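Local coordinates for protein putative cell surface hydrolase (Lactobacillus plantarum, PDB 3LP5) that is of uncertain substrate but, as a putative cell surface hydrolase with an alpha/beta hydrolase fold, probably hydrolyses a substrate outside the cell, at residues A[7-11]-A[110-114]; A[65-69]-A[80-84]; A[129-133]-A[227-233]. One frame throughout, in Å; residues are numbered along the deposited sequence.

Contact 1: A[7-11]-A[110-114]; sequences VIMVP and LIWTL
The indole of W112 packs against I8 and V10 in a wholly apolar helix-on-sheet contact, deep in the alpha/beta hydrolase core, where helix 107-118 lies over strand 7-10. The short segments run at 121° to each other, their axes 9.5 Å apart at closest approach. Alternate strand residues I8 and V10 face the helix. W112, turned off a staggered position (chi1 -93°), reaches across to the strand with its indole. CG2 of I8 meets the benzo end of the indole at its edge, near the ring plane, 3.4 Å from W112 CZ2. V10 comes in obliquely at the pyrrole end, CG2 lying 3.3 Å from W112 NE1. This valine splits its methyls between two helix residues: with CG1 anti to the backbone N (chi1 178°), CG1 is directed to I111, 4.3 Å from I111 CD1, and CG2 is left for the indole. With only an alanine at W112, a gap would probably open beside I8 and V10, and L103 O would lose its weak indole partner. That weak bond, from W112 NE1, links the ring to strand 99-105, whose A102 also touches it, close to a probable nucleophile elbow at G104, S106 and G108. I8 packs on I65 and V10 on F67 of strand 62-67, while I111 continues the layer to Q80 and L84 of helix 74-92.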
ATOM      1  N   VAL A   7      -4.209  10.256   2.335  1.00 11.89           N
ATOM      2  CA  VAL A   7      -3.774   8.878   2.425  1.00 12.13           C
ATOM      3  C   VAL A   7      -4.071   8.257   1.024  1.00 11.95           C
ATOM      4  O   VAL A   7      -5.257   8.077   0.650  1.00 13.54           O
ATOM      5  CB  VAL A   7      -4.563   8.122   3.463  1.00 11.92           C
ATOM      6  CG1 VAL A   7      -4.029   6.679   3.602  1.00 11.17           C
ATOM      7  CG2 VAL A   7      -4.521   8.842   4.770  1.00 15.51           C
ATOM      8  N   ILE A   8      -3.032   7.962   0.246  1.00 10.90           N
ATOM      9  CA  ILE A   8      -3.207   7.436  -1.130  1.00 11.68           C
ATOM     10  C   ILE A   8      -3.164   5.898  -1.176  1.00 12.74           C
ATOM     11  O   ILE A   8      -2.223   5.321  -0.698  1.00 11.97           O
ATOM     12  CB  ILE A   8      -2.176   8.074  -2.097  1.00 12.34           C
ATOM     13  CG1 ILE A   8      -2.256   9.611  -1.949  1.00 12.10           C
ATOM     14  CG2 ILE A   8      -2.467   7.641  -3.551  1.00  9.35           C
ATOM     15  CD1 ILE A   8      -1.126  10.479  -2.660  1.00 11.96           C
ATOM     16  N   MET A   9      -4.241   5.254  -1.654  1.00 12.87           N
ATOM     17  CA  MET A   9      -4.411   3.802  -1.515  1.00 13.57           C
ATOM     18  C   MET A   9      -4.468   3.170  -2.893  1.00 13.78           C
ATOM     19  O   MET A   9      -5.194   3.651  -3.789  1.00 12.70           O
ATOM     20  CB  MET A   9      -5.698   3.454  -0.745  1.00 13.28           C
ATOM     21  CG  MET A   9      -5.898   4.278   0.655  1.00 15.55           C
ATOM     22  SD  MET A   9      -7.572   4.020   1.389  1.00 19.53           S
ATOM     23  CE  MET A   9      -8.349   5.462   0.688  1.00 26.45           C
ATOM     24  N   VAL A  10      -3.723   2.083  -3.068  1.00 13.61           N
ATOM     25  CA  VAL A  10      -3.579   1.426  -4.373  1.00 12.62           C
ATOM     26  C   VAL A  10      -3.834  -0.039  -4.171  1.00 13.98           C
ATOM     27  O   VAL A  10      -3.148  -0.714  -3.377  1.00 14.08           O
ATOM     28  CB  VAL A  10      -2.132   1.560  -4.965  1.00 13.54           C
ATOM     29  CG1 VAL A  10      -2.031   0.803  -6.316  1.00 10.88           C
ATOM     30  CG2 VAL A  10      -1.780   3.053  -5.186  1.00 13.96           C
ATOM     31  N   PRO A  11      -4.846  -0.542  -4.853  1.00 13.28           N
ATOM     32  CA  PRO A  11      -5.237  -1.905  -4.631  1.00 13.93           C
ATOM     33  C   PRO A  11      -4.496  -2.846  -5.607  1.00 13.75           C
ATOM     34  O   PRO A  11      -3.614  -2.408  -6.313  1.00 13.41           O
ATOM     35  CB  PRO A  11      -6.753  -1.856  -4.894  1.00 12.97           C
ATOM     36  CG  PRO A  11      -6.857  -0.895  -6.116  1.00 13.69           C
ATOM     37  CD  PRO A  11      -5.754   0.173  -5.774  1.00 13.41           C
ATOM     38  N   LEU A 110       3.714  -3.456  -4.277  1.00 12.10           N
ATOM     39  CA  LEU A 110       4.788  -3.471  -5.276  1.00 12.26           C
ATOM     40  C   LEU A 110       4.747  -2.257  -6.207  1.00 11.62           C
ATOM     41  O   LEU A 110       5.812  -1.625  -6.553  1.00 12.61           O
ATOM     42  CB  LEU A 110       4.688  -4.752  -6.166  1.00 12.15           C
ATOM     43  CG  LEU A 110       4.387  -6.085  -5.481  1.00 13.66           C
ATOM     44  CD1 LEU A 110       4.631  -7.279  -6.467  1.00 12.21           C
ATOM     45  CD2 LEU A 110       5.266  -6.207  -4.241  1.00 13.18           C
ATOM     46  N   ILE A 111       3.551  -1.955  -6.680  1.00 10.00           N
ATOM     47  CA  ILE A 111       3.357  -0.709  -7.474  1.00 11.47           C
ATOM     48  C   ILE A 111       3.870   0.529  -6.723  1.00  9.35           C
ATOM     49  O   ILE A 111       4.714   1.297  -7.262  1.00 10.04           O
ATOM     50  CB  ILE A 111       1.926  -0.556  -7.918  1.00  9.70           C
ATOM     51  CG1 ILE A 111       1.530  -1.767  -8.748  1.00 10.47           C
ATOM     52  CG2 ILE A 111       1.747   0.815  -8.719  1.00 10.80           C
ATOM     53  CD1 ILE A 111      -0.041  -2.018  -8.881  1.00  9.84           C
ATOM     54  N   TRP A 112       3.442   0.694  -5.465  1.00  9.79           N
ATOM     55  CA  TRP A 112       3.953   1.796  -4.624  1.00 10.18           C
ATOM     56  C   TRP A 112       5.458   1.711  -4.514  1.00 10.12           C
ATOM     57  O   TRP A 112       6.135   2.727  -4.649  1.00 10.38           O
ATOM     58  CB  TRP A 112       3.401   1.810  -3.154  1.00 10.17           C
ATOM     59  CG  TRP A 112       2.243   2.629  -2.968  1.00 10.41           C
ATOM     60  CD1 TRP A 112       0.964   2.195  -2.601  1.00 11.42           C
ATOM     61  CD2 TRP A 112       2.131   4.043  -3.218  1.00 13.30           C
ATOM     62  NE1 TRP A 112       0.107   3.277  -2.548  1.00 12.77           N
ATOM     63  CE2 TRP A 112       0.781   4.404  -2.966  1.00 12.11           C
ATOM     64  CE3 TRP A 112       3.053   5.051  -3.585  1.00 12.10           C
ATOM     65  CZ2 TRP A 112       0.319   5.737  -3.080  1.00 11.51           C
ATOM     66  CZ3 TRP A 112       2.584   6.386  -3.717  1.00 11.30           C
ATOM     67  CH2 TRP A 112       1.230   6.705  -3.465  1.00 11.20           C
ATOM     68  N   THR A 113       5.999   0.502  -4.301  1.00  9.48           N
ATOM     69  CA  THR A 113       7.445   0.468  -4.048  1.00 10.81           C
ATOM     70  C   THR A 113       8.253   0.947  -5.242  1.00 10.27           C
ATOM     71  O   THR A 113       9.282   1.606  -5.107  1.00 12.18           O
ATOM     72  CB  THR A 113       7.940  -0.988  -3.662  1.00 10.58           C
ATOM     73  OG1 THR A 113       7.250  -1.414  -2.478  1.00 11.19           O
ATOM     74  CG2 THR A 113       9.407  -0.985  -3.351  1.00  9.39           C
ATOM     75  N   LEU A 114       7.864   0.472  -6.417  1.00 12.07           N
ATOM     76  CA  LEU A 114       8.579   0.766  -7.618  1.00 12.42           C
ATOM     77  C   LEU A 114       8.435   2.303  -7.881  1.00 11.96           C
ATOM     78  O   LEU A 114       9.405   2.982  -8.208  1.00 11.69           O
ATOM     79  CB  LEU A 114       8.032  -0.123  -8.766  1.00 12.94           C
ATOM     80  CG  LEU A 114       8.824  -0.053 -10.069  1.00 18.80           C
ATOM     81  CD1 LEU A 114      10.273  -0.476  -9.866  1.00 18.04           C
ATOM     82  CD2 LEU A 114       8.146  -0.914 -11.175  1.00 19.79           C
TER

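Contact 2: A[65-69]-A[80-84]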
ATOM      1  N   ILE A  65      -6.297   5.124  -5.929  1.00 12.65           N
ATOM      2  CA  ILE A  65      -5.812   5.139  -7.304  1.00 12.87           C
ATOM      3  C   ILE A  65      -5.726   3.711  -7.792  1.00 13.59           C
ATOM      4  O   ILE A  65      -4.911   2.945  -7.256  1.00 13.87           O
ATOM      5  CB  ILE A  65      -4.408   5.820  -7.442  1.00 11.30           C
ATOM      6  CG1 ILE A  65      -4.457   7.252  -6.916  1.00 13.09           C
ATOM      7  CG2 ILE A  65      -3.932   5.756  -8.939  1.00 13.76           C
ATOM      8  CD1 ILE A  65      -3.130   7.932  -6.904  1.00 11.72           C
ATOM      9  N   GLY A  66      -6.568   3.337  -8.769  1.00 13.13           N
ATOM     10  CA  GLY A  66      -6.430   2.028  -9.396  1.00 12.87           C
ATOM     11  C   GLY A  66      -6.373   2.121 -10.896  1.00 13.19           C
ATOM     12  O   GLY A  66      -6.271   3.227 -11.483  1.00 14.16           O
ATOM     13  N   PHE A  67      -6.384   0.968 -11.527  1.00 12.64           N
ATOM     14  CA  PHE A  67      -6.050   0.895 -12.965  1.00 13.07           C
ATOM     15  C   PHE A  67      -7.049   0.044 -13.709  1.00 13.12           C
ATOM     16  O   PHE A  67      -7.393  -1.034 -13.208  1.00 14.19           O
ATOM     17  CB  PHE A  67      -4.635   0.307 -13.110  1.00 11.68           C
ATOM     18  CG  PHE A  67      -3.642   0.903 -12.151  1.00 13.56           C
ATOM     19  CD1 PHE A  67      -3.146   2.183 -12.356  1.00 13.82           C
ATOM     20  CD2 PHE A  67      -3.269   0.194 -10.982  1.00 13.67           C
ATOM     21  CE1 PHE A  67      -2.245   2.765 -11.445  1.00 12.40           C
ATOM     22  CE2 PHE A  67      -2.405   0.747 -10.081  1.00 12.14           C
ATOM     23  CZ  PHE A  67      -1.897   2.065 -10.290  1.00 11.96           C
ATOM     24  N   ALA A  68      -7.441   0.469 -14.926  1.00 12.93           N
ATOM     25  CA  ALA A  68      -8.274  -0.353 -15.808  1.00 11.91           C
ATOM     26  C   ALA A  68      -7.519  -1.656 -16.002  1.00 12.72           C
ATOM     27  O   ALA A  68      -8.123  -2.739 -15.897  1.00 12.77           O
ATOM     28  CB  ALA A  68      -8.526   0.316 -17.192  1.00 10.60           C
ATOM     29  N   ASN A  69      -6.204  -1.576 -16.242  1.00 11.11           N
ATOM     30  CA  ASN A  69      -5.416  -2.834 -16.326  1.00 11.48           C
ATOM     31  C   ASN A  69      -4.801  -3.072 -14.969  1.00 11.38           C
ATOM     32  O   ASN A  69      -3.698  -2.516 -14.650  1.00  9.23           O
ATOM     33  CB  ASN A  69      -4.303  -2.803 -17.401  1.00 11.81           C
ATOM     34  CG  ASN A  69      -3.322  -4.006 -17.281  1.00 14.20           C
ATOM     35  OD1 ASN A  69      -3.471  -4.881 -16.398  1.00 14.18           O
ATOM     36  ND2 ASN A  69      -2.285  -4.033 -18.148  1.00 14.15           N
ATOM     37  N   GLN A  80       1.795  -0.195 -14.305  1.00  8.46           N
ATOM     38  CA  GLN A  80       1.004   0.399 -13.211  1.00  9.49           C
ATOM     39  C   GLN A  80       1.805   1.409 -12.410  1.00  9.86           C
ATOM     40  O   GLN A  80       1.253   2.386 -11.905  1.00 10.64           O
ATOM     41  CB  GLN A  80       0.369  -0.689 -12.312  1.00  9.50           C
ATOM     42  CG  GLN A  80      -0.661  -1.561 -13.127  1.00  9.35           C
ATOM     43  CD  GLN A  80      -0.676  -3.066 -12.669  1.00 11.68           C
ATOM     44  OE1 GLN A  80       0.091  -3.465 -11.802  1.00 10.17           O
ATOM     45  NE2 GLN A  80      -1.580  -3.867 -13.233  1.00 12.42           N
ATOM     46  N   ALA A  81       3.110   1.197 -12.321  1.00 10.84           N
ATOM     47  CA  ALA A  81       3.973   2.184 -11.643  1.00 11.44           C
ATOM     48  C   ALA A  81       4.076   3.480 -12.417  1.00 11.48           C
ATOM     49  O   ALA A  81       4.054   4.516 -11.817  1.00 10.00           O
ATOM     50  CB  ALA A  81       5.344   1.604 -11.345  1.00  9.09           C
ATOM     51  N   VAL A  82       4.082   3.406 -13.755  1.00 11.72           N
ATOM     52  CA  VAL A  82       3.992   4.586 -14.599  1.00 11.47           C
ATOM     53  C   VAL A  82       2.648   5.225 -14.509  1.00 11.31           C
ATOM     54  O   VAL A  82       2.565   6.432 -14.403  1.00 12.59           O
ATOM     55  CB  VAL A  82       4.270   4.235 -16.030  1.00 12.72           C
ATOM     56  CG1 VAL A  82       4.076   5.460 -16.944  1.00 12.74           C
ATOM     57  CG2 VAL A  82       5.717   3.627 -16.161  1.00 12.98           C
ATOM     58  N   TRP A  83       1.564   4.447 -14.600  1.00 10.39           N
ATOM     59  CA  TRP A  83       0.241   5.013 -14.388  1.00  8.38           C
ATOM     60  C   TRP A  83       0.066   5.681 -13.006  1.00  9.45           C
ATOM     61  O   TRP A  83      -0.601   6.741 -12.867  1.00  9.57           O
ATOM     62  CB  TRP A  83      -0.840   3.916 -14.606  1.00  6.97           C
ATOM     63  CG  TRP A  83      -0.925   3.455 -16.076  1.00  9.52           C
ATOM     64  CD1 TRP A  83      -0.782   4.224 -17.178  1.00  9.83           C
ATOM     65  CD2 TRP A  83      -1.246   2.125 -16.540  1.00 12.59           C
ATOM     66  NE1 TRP A  83      -0.916   3.435 -18.340  1.00 11.54           N
ATOM     67  CE2 TRP A  83      -1.217   2.148 -17.962  1.00 13.24           C
ATOM     68  CE3 TRP A  83      -1.577   0.909 -15.885  1.00  8.71           C
ATOM     69  CZ2 TRP A  83      -1.453   0.985 -18.736  1.00 12.31           C
ATOM     70  CZ3 TRP A  83      -1.777  -0.252 -16.660  1.00  8.00           C
ATOM     71  CH2 TRP A  83      -1.758  -0.201 -18.060  1.00  7.15           C
ATOM     72  N   LEU A  84       0.635   5.068 -11.967  1.00 10.08           N
ATOM     73  CA  LEU A  84       0.577   5.672 -10.610  1.00 11.00           C
ATOM     74  C   LEU A  84       1.239   7.041 -10.597  1.00 10.83           C
ATOM     75  O   LEU A  84       0.734   8.025 -10.015  1.00 11.97           O
ATOM     76  CB  LEU A  84       1.292   4.772  -9.578  1.00 10.53           C
ATOM     77  CG  LEU A  84       1.309   5.322  -8.105  1.00 10.92           C
ATOM     78  CD1 LEU A  84      -0.076   5.825  -7.608  1.00 10.55           C
ATOM     79  CD2 LEU A  84       1.789   4.245  -7.142  1.00  9.99           C
TER
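F67 sets its ring against Q80, W83 and L84, making the apolar centre of a beta-alpha-beta crossover: strand 62-67 leads into helix 74-92, which packs back on it before the chain enters the parallel strand 99-105. Strand and helix segments approach to 9.1 Å between axes. One face of the F67 ring is covered by the aliphatic part of Q80, a CH-pi contact with CB 4.0 Å from the ring centroid of F67. CG of Q80 lies over the same face near CD2. From an oblique direction W83 brings its CB to 3.6 Å from F67 CE1, and L84 CB closes on F67 CZ. Two residues earlier on the strand, I65 CD1 meets L84 CD1 at 3.8 Å, the two side chains crossing at about a right angle. I111 of helix 107-118 and V42 of strand 37-42 also touch F67.

Farther out, the W83 indole reaches the loop after the strand. Its CZ3 lies 3.7 Å from N69 CB, and N69 O meets the indole at its edge. The N69 amide has its own tie, OD1 accepting from R71 N. The W83 side chain passes about 4 Å from a bound sodium ion at nearest approach. At the polar rim Q80 bends at chi2 (145°), carrying its amide to within 17° of parallel to the F67 ring. Its NE2 gives a hydrogen bond to R71 O and another, 2.9 Å long and 156° at the hydrogen, to N69 O, the acceptor lying near the Q80 amide plane.

Contact 3: A[129-133]-A[227-233]; sequences DRLMT and IRQYLLA
R130 grips the backbone carbonyl of L231 side-on, NE and NH2 both donating to the one oxygen. NE to L231 O and NH2 to L231 O each measure 2.9 Å, with angles at the hydrogens of 143° and 139°. The oxygen lies near the guanidinium plane at its edge, while both donors come from the same face of the carbonyl plane, NE well above it and NH2 tilted from it. A bend at chi3 (-69°) turns the guanidinium onto this oxygen, and the methyl of A233 then covers one of its faces, CB 3.8 Å from R130 NH2. The helix has a wider pi-type turn here: I227 O accepts from both L231 N and L232 N. Below the polar pair, L231 CD1 lies 3.9 Å from R130 CB and also packs against M132 CB. M132 reaches back to the preceding turn, its SD 3.6 Å from I227 CG1 and its CE against Y230 CB. On the strand side M132 rests on Y169 and I171 of strand 167-172. A carbonyl near the C-terminal end of a helix is likely to be polarised, which would probably favour the positive guanidinium that joins the C-terminal part of helix 217-231 to strand 127-134.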
ATOM      1  N   ASP A 129       5.561  10.076   4.155  1.00 15.18           N
ATOM      2  CA  ASP A 129       5.900   9.945   5.579  1.00 17.01           C
ATOM      3  C   ASP A 129       5.854   8.481   6.011  1.00 15.69           C
ATOM      4  O   ASP A 129       6.742   7.986   6.758  1.00 14.10           O
ATOM      5  CB  ASP A 129       4.893  10.719   6.462  1.00 18.86           C
ATOM      6  CG  ASP A 129       5.043  12.245   6.367  1.00 25.81           C
ATOM      7  OD1 ASP A 129       6.008  12.735   5.718  1.00 33.39           O
ATOM      8  OD2 ASP A 129       4.196  12.979   6.956  1.00 30.20           O
ATOM      9  N   ARG A 130       4.796   7.798   5.581  1.00 14.14           N
ATOM     10  CA  ARG A 130       4.546   6.408   5.977  1.00 15.32           C
ATOM     11  C   ARG A 130       3.973   5.590   4.808  1.00 13.79           C
ATOM     12  O   ARG A 130       3.190   6.121   4.032  1.00 13.82           O
ATOM     13  CB  ARG A 130       3.589   6.355   7.154  1.00 14.68           C
ATOM     14  CG  ARG A 130       4.205   6.997   8.403  1.00 18.77           C
ATOM     15  CD  ARG A 130       3.436   6.647   9.710  1.00 18.91           C
ATOM     16  NE  ARG A 130       2.148   7.327   9.645  1.00 25.25           N
ATOM     17  CZ  ARG A 130       1.890   8.484  10.249  1.00 22.99           C
ATOM     18  NH1 ARG A 130       2.837   9.070  10.948  1.00 24.26           N
ATOM     19  NH2 ARG A 130       0.692   9.046  10.135  1.00 19.70           N
ATOM     20  N   LEU A 131       4.451   4.352   4.677  1.00 12.52           N
ATOM     21  CA  LEU A 131       3.965   3.300   3.754  1.00 11.61           C
ATOM     22  C   LEU A 131       3.521   2.031   4.494  1.00 11.98           C
ATOM     23  O   LEU A 131       4.264   1.470   5.310  1.00 13.46           O
ATOM     24  CB  LEU A 131       5.071   2.927   2.737  1.00 11.32           C
ATOM     25  CG  LEU A 131       4.739   1.744   1.792  1.00 13.34           C
ATOM     26  CD1 LEU A 131       3.509   2.046   0.863  1.00 12.16           C
ATOM     27  CD2 LEU A 131       6.055   1.400   1.051  1.00 11.40           C
ATOM     28  N   MET A 132       2.304   1.594   4.272  1.00 11.29           N
ATOM     29  CA  MET A 132       1.893   0.250   4.729  1.00 11.51           C
ATOM     30  C   MET A 132       1.566  -0.601   3.493  1.00 12.63           C
ATOM     31  O   MET A 132       0.837  -0.167   2.570  1.00 12.98           O
ATOM     32  CB  MET A 132       0.710   0.320   5.720  1.00 12.07           C
ATOM     33  CG  MET A 132      -0.040  -1.023   6.073  1.00 12.59           C
ATOM     34  SD  MET A 132      -1.329  -0.804   7.383  1.00  5.84           S
ATOM     35  CE  MET A 132      -0.257  -0.649   8.780  1.00 12.44           C
ATOM     36  N   THR A 133       2.085  -1.819   3.491  1.00 12.34           N
ATOM     37  CA  THR A 133       1.743  -2.768   2.450  1.00 13.88           C
ATOM     38  C   THR A 133       1.048  -3.968   3.061  1.00 13.55           C
ATOM     39  O   THR A 133       1.328  -4.333   4.240  1.00 14.25           O
ATOM     40  CB  THR A 133       2.969  -3.185   1.584  1.00 13.64           C
ATOM     41  OG1 THR A 133       3.861  -3.988   2.340  1.00 16.44           O
ATOM     42  CG2 THR A 133       3.742  -1.915   1.065  1.00 12.88           C
ATOM     43  N   ILE A 227      -4.273  -0.250  10.403  1.00  9.49           N
ATOM     44  CA  ILE A 227      -4.148   0.895   9.520  1.00  9.98           C
ATOM     45  C   ILE A 227      -4.366   2.124  10.381  1.00 10.38           C
ATOM     46  O   ILE A 227      -3.537   3.067  10.365  1.00 11.35           O
ATOM     47  CB  ILE A 227      -5.157   0.897   8.345  1.00 10.20           C
ATOM     48  CG1 ILE A 227      -4.822  -0.165   7.301  1.00 11.13           C
ATOM     49  CG2 ILE A 227      -5.300   2.297   7.739  1.00 10.56           C
ATOM     50  CD1 ILE A 227      -6.003  -0.449   6.332  1.00 10.92           C
ATOM     51  N   ARG A 228      -5.422   2.091  11.174  1.00  8.91           N
ATOM     52  CA  ARG A 228      -5.674   3.220  12.129  1.00  8.96           C
ATOM     53  C   ARG A 228      -4.508   3.512  13.112  1.00  9.80           C
ATOM     54  O   ARG A 228      -4.068   4.651  13.249  1.00 12.51           O
ATOM     55  CB  ARG A 228      -6.961   2.993  12.875  1.00  8.97           C
ATOM     56  CG  ARG A 228      -8.167   3.166  11.978  1.00  7.94           C
ATOM     57  CD  ARG A 228      -9.456   2.848  12.751  1.00 13.18           C
ATOM     58  NE  ARG A 228      -9.605   3.762  13.893  1.00 15.22           N
ATOM     59  CZ  ARG A 228     -10.269   3.479  15.003  1.00 21.46           C
ATOM     60  NH1 ARG A 228     -10.891   2.318  15.145  1.00 21.02           N
ATOM     61  NH2 ARG A 228     -10.372   4.401  15.955  1.00 24.52           N
ATOM     62  N   GLN A 229      -4.005   2.490  13.794  1.00 10.81           N
ATOM     63  CA  GLN A 229      -2.928   2.634  14.737  1.00 11.30           C
ATOM     64  C   GLN A 229      -1.580   3.058  14.109  1.00 12.83           C
ATOM     65  O   GLN A 229      -0.891   3.883  14.673  1.00 12.74           O
ATOM     66  CB  GLN A 229      -2.741   1.333  15.518  1.00 11.28           C
ATOM     67  CG  GLN A 229      -1.529   1.336  16.465  1.00 13.89           C
ATOM     68  CD  GLN A 229      -1.665   0.316  17.546  1.00 17.46           C
ATOM     69  OE1 GLN A 229      -2.773  -0.186  17.810  1.00 20.52           O
ATOM     70  NE2 GLN A 229      -0.569  -0.007  18.188  1.00 18.07           N
ATOM     71  N   TYR A 230      -1.192   2.469  12.983  1.00 12.72           N
ATOM     72  CA  TYR A 230       0.181   2.666  12.471  1.00 14.47           C
ATOM     73  C   TYR A 230       0.204   3.556  11.242  1.00 14.79           C
ATOM     74  O   TYR A 230       1.105   4.353  11.109  1.00 15.60           O
ATOM     75  CB  TYR A 230       0.859   1.310  12.145  1.00 12.02           C
ATOM     76  CG  TYR A 230       1.178   0.506  13.404  1.00 15.37           C
ATOM     77  CD1 TYR A 230       2.232   0.883  14.265  1.00 18.10           C
ATOM     78  CD2 TYR A 230       0.417  -0.605  13.751  1.00 17.07           C
ATOM     79  CE1 TYR A 230       2.488   0.153  15.426  1.00 18.28           C
ATOM     80  CE2 TYR A 230       0.661  -1.332  14.912  1.00 16.39           C
ATOM     81  CZ  TYR A 230       1.704  -0.963  15.729  1.00 18.74           C
ATOM     82  OH  TYR A 230       1.946  -1.710  16.857  1.00 19.02           O
ATOM     83  N   LEU A 231      -0.762   3.440  10.346  1.00 15.62           N
ATOM     84  CA  LEU A 231      -0.702   4.277   9.115  1.00 15.45           C
ATOM     85  C   LEU A 231      -1.240   5.660   9.408  1.00 16.05           C
ATOM     86  O   LEU A 231      -0.618   6.672   9.029  1.00 14.86           O
ATOM     87  CB  LEU A 231      -1.446   3.673   7.908  1.00 14.95           C
ATOM     88  CG  LEU A 231      -1.177   4.452   6.590  1.00 16.15           C
ATOM     89  CD1 LEU A 231       0.313   4.476   6.174  1.00 16.49           C
ATOM     90  CD2 LEU A 231      -2.016   3.980   5.452  1.00 17.79           C
ATOM     91  N   LEU A 232      -2.393   5.707  10.075  1.00 15.26           N
ATOM     92  CA  LEU A 232      -3.038   6.978  10.423  1.00 15.36           C
ATOM     93  C   LEU A 232      -2.529   7.547  11.745  1.00 16.79           C
ATOM     94  O   LEU A 232      -2.803   8.689  12.055  1.00 16.46           O
ATOM     95  CB  LEU A 232      -4.565   6.818  10.492  1.00 14.67           C
ATOM     96  CG  LEU A 232      -5.197   6.327   9.182  1.00 17.08           C
ATOM     97  CD1 LEU A 232      -6.749   6.164   9.283  1.00 15.65           C
ATOM     98  CD2 LEU A 232      -4.854   7.204   8.002  1.00 17.28           C
ATOM     99  N   ALA A 233      -1.821   6.737  12.534  1.00 17.45           N
ATOM    100  CA  ALA A 233      -1.308   7.154  13.848  1.00 17.64           C
ATOM    101  C   ALA A 233      -2.394   7.757  14.764  1.00 18.27           C
ATOM    102  O   ALA A 233      -2.194   8.740  15.455  1.00 17.41           O
ATOM    103  CB  ALA A 233      -0.079   8.089  13.704  1.00 17.84           C
TER

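In the fold
All three contacts join helices to the mixed sheet of the alpha/beta hydrolase fold. The centre of contact 1 lies about 4 Å from the centre of the chain. Contacts 1 and 2, centres about 9 Å apart, use strands 7-10 and 62-67, neighbours in the sheet; M9 O and I65 N probably form a hydrogen bond. Along the chain contact 2 is nested within contact 1, and contact 3 follows both. Contacts 2 and 3, about 22 Å apart between centres, lie on opposite sides of the chain's centre. I8 and V10 face helix 107-118 while V7 packs on L231 and L232, placing contacts 1 and 3 on opposite faces of the sheet, with helices on both.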